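Long-range contacts in glutathione peroxidase (Hypocrea jecorina, PDB 6VPD), which probably reduces hydroperoxides to alcohols with electrons from thioredoxin, as a thioredoxin-dependent peroxidase of the glutathione peroxidase family: residues Ile77-Tyr81 with Ile183-Lys188; Asn69-Val73 with Pro176-Gln180. All coordinates share one frame; numbering follows the deposited sequence.

In the fold
From the N terminus the chain runs through strand 51-58 and turns back as helix 64-80, which carries first Asn69-Val73 and then Ile77-Tyr81 before strand 85-92 completes a beta-alpha-beta unit. Some 84 residues further on, beyond the hairpin of strands 157-160 and 166-170, helix 176-188 begins with Pro176-Gln180, closing contact 2, and continues through Ile183-Lys188, closing contact 1. The two loops therefore cross, as expected where two helices lie side by side in the same direction. Together the contacts join the first helix of the thioredoxin fold to its C-terminal helix, and they meet where Ile77 touches Gln180 and Ile183 touches Val73.

Contact 1: residues Ile77-Tyr81 with Ile183-Lys188; sequences IKKEY and IIEAIK
Tyr81 meets helix 176-188 in two ways: its ring receives a methyl group of Ile187 and its hydroxyl receives a hydrogen bond from Lys188. The methyl is Ile187 CG2, set over one face of the ring 3.9 Å from the centroid and displaced toward the rim, a CH-pi contact. At the far end Lys188 NZ donates to Tyr81 OH over 2.7 Å, the lysine chain crossing the tyrosine at about a right angle. Beyond CG the lysine chain runs extended until its last torsion (chi4 56°), which turns the amine toward the hydroxyl. Were Tyr81 an alanine, the Lys188 amine would probably lose this acceptor and Ile187 CG2 the ring it packs on.

One turn earlier in helix 64-80, Ile77 turns both of its branches to the other helix. Its CG2 touches Ile187 CD1 at 3.5 Å, while its CD1 extends to Ile183 CG2 at 3.6 Å. Isoleucine suits both places, since the two branches let Ile77 face Ile183 and Ile187, and Ile187 face Tyr81 and Ile77. Here two helices lie on the same face of a thioredoxin-fold sheet, and Phe85 of strand 85-92 packs beneath Ile77, Ile183 and Ile187.

Ile184 CD1 comes within 3.8 Å of Glu80 OE2, at the exposed margin where the aliphatic packing meets charged side chains. What positions Tyr81 is the end of helix 64-80: Tyr81 N still bonds to Ile77 O at 2.8 Å, although the tyrosine backbone has left helical geometry. With CG anti to the carbonyl carbon (chi1 -65°), the ring swings across to helix 176-188.

Contact 2: residues Asn69-Val73 with Pro176-Gln180; sequences NLESV and PEKIQ
Leu70 and Pro176, their CA atoms 6.1 Å apart, mark where two helical segments run side by side in the same direction, with axes 9.5 Å apart at their closest approach and 21° from parallel. Pro176 turns the CB and CG atoms of its ring toward helix 64-80: CG lies 3.6 Å from Leu70 CG, and CB lies 3.5 Å from Val73 CG2. Its compact, rigid ring suits a place near the start of a helix, where a residue without a backbone N-H costs little.

Both methyls of Val73 meet the amide oxygen of Gln180, OE1 lying 3.5 Å from CG1 and 3.4 Å from CG2. Besides this shared partner, CG2 has Pro176 CB, and Val73 CG1 packs 3.8 Å from Gln180 CG. The glutamine chain lies alongside the valine, pointing the opposite way, and lends its CG as apolar surface while its amide oxygen lies against the methyls. A beta-branched valine suits the place, since its two methyls, both close to the backbone, can serve two partners between helices this near. On the sheet side, Leu70 also rests on Leu53 of strand 51-58 and Pro176 on Lys157 of strand 157-160, so the seam sits upon the central sheet of the thioredoxin fold.

Glu177 bends at chi2 (62°) and brings OE2 to 3.2 Å from Asn69 CB, the amide and carboxylate planes 76° apart.

The contact is thus apolar at its centre and polar at its margin: the join rests mainly on close fitting of hydrocarbon, while the Glu177 charge, near the N-terminal end of its helix, is probably favoured by the helix dipole.

Contact 1: residues Ile77-Tyr81 with Ile183-Lys188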
# COMPACT_ATOMS: atom_id res chain seq x y z
N ILE A 77 -23.47 3.93 -5.55
CA ILE A 77 -24.34 2.94 -4.93
C ILE A 77 -25.50 3.59 -4.17
O ILE A 77 -26.57 2.99 -4.05
CB ILE A 77 -23.49 2.03 -4.04
CG1 ILE A 77 -22.46 1.29 -4.90
CG2 ILE A 77 -24.35 1.03 -3.27
CD1 ILE A 77 -21.31 0.77 -4.11
N LYS A 78 -25.32 4.82 -3.67
CA LYS A 78 -26.45 5.52 -3.06
C LYS A 78 -27.59 5.72 -4.07
O LYS A 78 -28.77 5.55 -3.73
CB LYS A 78 -26.00 6.86 -2.48
CG LYS A 78 -26.60 7.19 -1.12
CD LYS A 78 -25.95 8.41 -0.48
CE LYS A 78 -26.62 9.69 -0.94
NZ LYS A 78 -28.06 9.69 -0.56
N LYS A 79 -27.25 6.08 -5.31
CA LYS A 79 -28.26 6.25 -6.35
C LYS A 79 -28.96 4.93 -6.66
O LYS A 79 -30.18 4.81 -6.52
CB LYS A 79 -27.61 6.83 -7.61
CG LYS A 79 -26.96 8.20 -7.42
CD LYS A 79 -26.13 8.62 -8.64
CE LYS A 79 -25.60 10.06 -8.50
NZ LYS A 79 -24.77 10.48 -9.68
N GLU A 80 -28.19 3.92 -7.08
CA GLU A 80 -28.73 2.60 -7.39
C GLU A 80 -29.56 2.02 -6.24
O GLU A 80 -30.61 1.42 -6.47
CB GLU A 80 -27.59 1.64 -7.72
CG GLU A 80 -26.66 2.11 -8.82
CD GLU A 80 -26.38 1.01 -9.82
OE1 GLU A 80 -27.14 0.92 -10.82
OE2 GLU A 80 -25.41 0.24 -9.63
N TYR A 81 -29.10 2.19 -5.00
CA TYR A 81 -29.63 1.46 -3.85
C TYR A 81 -29.65 2.37 -2.64
O TYR A 81 -28.86 2.21 -1.71
CB TYR A 81 -28.78 0.23 -3.55
CG TYR A 81 -28.83 -0.80 -4.62
CD1 TYR A 81 -29.93 -1.64 -4.77
CD2 TYR A 81 -27.77 -0.92 -5.51
CE1 TYR A 81 -29.97 -2.57 -5.77
CE2 TYR A 81 -27.80 -1.84 -6.50
CZ TYR A 81 -28.89 -2.68 -6.63
OH TYR A 81 -28.89 -3.61 -7.64
N ILE A 183 -19.85 -5.07 -3.36
CA ILE A 183 -20.86 -4.37 -2.59
C ILE A 183 -22.24 -4.72 -3.10
O ILE A 183 -23.11 -5.17 -2.35
CB ILE A 183 -20.64 -2.84 -2.64
CG1 ILE A 183 -19.41 -2.45 -1.83
CG2 ILE A 183 -21.86 -2.13 -2.07
CD1 ILE A 183 -18.70 -1.26 -2.39
N ILE A 184 -22.45 -4.53 -4.41
CA ILE A 184 -23.76 -4.70 -5.03
C ILE A 184 -24.27 -6.14 -4.89
O ILE A 184 -25.47 -6.37 -4.67
CB ILE A 184 -23.67 -4.21 -6.48
CG1 ILE A 184 -23.67 -2.68 -6.49
CG2 ILE A 184 -24.78 -4.77 -7.35
CD1 ILE A 184 -23.11 -2.08 -7.76
N GLU A 185 -23.37 -7.13 -4.95
CA GLU A 185 -23.74 -8.50 -4.60
C GLU A 185 -24.17 -8.62 -3.14
O GLU A 185 -25.15 -9.29 -2.83
CB GLU A 185 -22.59 -9.46 -4.90
CG GLU A 185 -22.84 -10.97 -4.64
CD GLU A 185 -24.30 -11.47 -4.88
OE1 GLU A 185 -25.12 -11.45 -3.94
OE2 GLU A 185 -24.63 -11.89 -6.01
N ALA A 186 -23.43 -7.98 -2.22
CA ALA A 186 -23.88 -8.02 -0.84
C ALA A 186 -25.26 -7.38 -0.71
O ALA A 186 -26.09 -7.87 0.08
CB ALA A 186 -22.89 -7.34 0.10
N ILE A 187 -25.56 -6.36 -1.52
CA ILE A 187 -26.84 -5.66 -1.42
C ILE A 187 -27.98 -6.52 -1.95
O ILE A 187 -29.06 -6.58 -1.34
CB ILE A 187 -26.77 -4.30 -2.15
CG1 ILE A 187 -25.90 -3.31 -1.37
CG2 ILE A 187 -28.18 -3.71 -2.39
CD1 ILE A 187 -25.61 -2.05 -2.14
N LYS A 188 -27.78 -7.20 -3.09
CA LYS A 188 -28.85 -8.04 -3.63
C LYS A 188 -29.16 -9.24 -2.74
O LYS A 188 -30.20 -9.87 -2.94
CB LYS A 188 -28.50 -8.52 -5.03
CG LYS A 188 -28.33 -7.43 -6.07
CD LYS A 188 -27.93 -8.07 -7.39
CE LYS A 188 -28.24 -7.18 -8.55
NZ LYS A 188 -27.58 -5.86 -8.37

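Contact 2: residues Asn69-Val73 with Pro176-Gln180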
# COMPACT_ATOMS: atom_id res chain seq x y z
N ASN A 69 -12.38 9.04 -4.46
CA ASN A 69 -12.81 7.73 -4.94
C ASN A 69 -13.81 7.07 -3.99
O ASN A 69 -14.77 6.43 -4.45
CB ASN A 69 -11.60 6.83 -5.14
CG ASN A 69 -10.79 7.22 -6.35
OD1 ASN A 69 -9.56 7.34 -6.29
ND2 ASN A 69 -11.47 7.43 -7.47
N LEU A 70 -13.60 7.20 -2.68
CA LEU A 70 -14.55 6.64 -1.73
C LEU A 70 -15.84 7.44 -1.68
O LEU A 70 -16.92 6.87 -1.51
CB LEU A 70 -13.94 6.52 -0.32
CG LEU A 70 -12.98 5.32 -0.17
CD1 LEU A 70 -11.70 5.65 0.58
CD2 LEU A 70 -13.71 4.12 0.45
N GLU A 71 -15.76 8.77 -1.84
CA GLU A 71 -16.99 9.53 -2.03
C GLU A 71 -17.71 9.14 -3.32
O GLU A 71 -18.94 9.11 -3.36
CB GLU A 71 -16.67 11.02 -2.02
CG GLU A 71 -17.87 11.92 -2.08
CD GLU A 71 -18.79 11.76 -0.89
OE1 GLU A 71 -19.98 12.13 -0.99
OE2 GLU A 71 -18.33 11.27 0.17
N SER A 72 -16.96 8.78 -4.36
CA SER A 72 -17.56 8.46 -5.65
C SER A 72 -18.30 7.12 -5.62
O SER A 72 -19.44 7.03 -6.09
CB SER A 72 -16.47 8.45 -6.73
OG SER A 72 -16.93 7.88 -7.93
N VAL A 73 -17.69 6.07 -5.07
CA VAL A 73 -18.38 4.79 -4.93
C VAL A 73 -19.61 4.93 -4.04
O VAL A 73 -20.62 4.25 -4.25
CB VAL A 73 -17.40 3.72 -4.39
CG1 VAL A 73 -18.09 2.36 -4.26
CG2 VAL A 73 -16.20 3.61 -5.30
N PRO A 176 -11.39 1.58 -4.49
CA PRO A 176 -12.80 1.34 -4.13
C PRO A 176 -13.71 0.88 -5.28
O PRO A 176 -14.70 0.17 -5.05
CB PRO A 176 -13.24 2.72 -3.60
CG PRO A 176 -11.99 3.35 -3.07
CD PRO A 176 -10.82 2.78 -3.83
N GLU A 177 -13.37 1.26 -6.51
CA GLU A 177 -14.18 0.90 -7.67
C GLU A 177 -14.14 -0.60 -7.95
O GLU A 177 -15.02 -1.12 -8.64
CB GLU A 177 -13.73 1.68 -8.91
CG GLU A 177 -13.71 3.21 -8.78
CD GLU A 177 -12.73 3.72 -7.71
OE1 GLU A 177 -11.73 3.03 -7.42
OE2 GLU A 177 -12.99 4.81 -7.15
N LYS A 178 -13.13 -1.30 -7.41
CA LYS A 178 -13.05 -2.74 -7.59
C LYS A 178 -13.86 -3.49 -6.52
O LYS A 178 -14.22 -4.65 -6.73
CB LYS A 178 -11.57 -3.19 -7.58
CG LYS A 178 -11.33 -4.69 -7.29
CD LYS A 178 -9.87 -5.03 -6.99
CE LYS A 178 -9.63 -6.55 -7.01
NZ LYS A 178 -8.21 -6.92 -7.30
N ILE A 179 -14.17 -2.84 -5.40
CA ILE A 179 -15.10 -3.44 -4.46
C ILE A 179 -16.54 -3.36 -4.95
O ILE A 179 -17.39 -4.13 -4.48
CB ILE A 179 -15.01 -2.76 -3.09
CG1 ILE A 179 -13.58 -2.36 -2.78
CG2 ILE A 179 -15.54 -3.66 -1.99
CD1 ILE A 179 -13.48 -1.72 -1.42
N GLN A 180 -16.81 -2.45 -5.90
CA GLN A 180 -18.18 -2.02 -6.21
C GLN A 180 -19.09 -3.19 -6.54
O GLN A 180 -20.25 -3.22 -6.11
CB GLN A 180 -18.16 -1.03 -7.37
CG GLN A 180 -19.09 0.18 -7.19
CD GLN A 180 -18.76 1.32 -8.15
OE1 GLN A 180 -18.23 2.35 -7.75
NE2 GLN A 180 -19.10 1.14 -9.42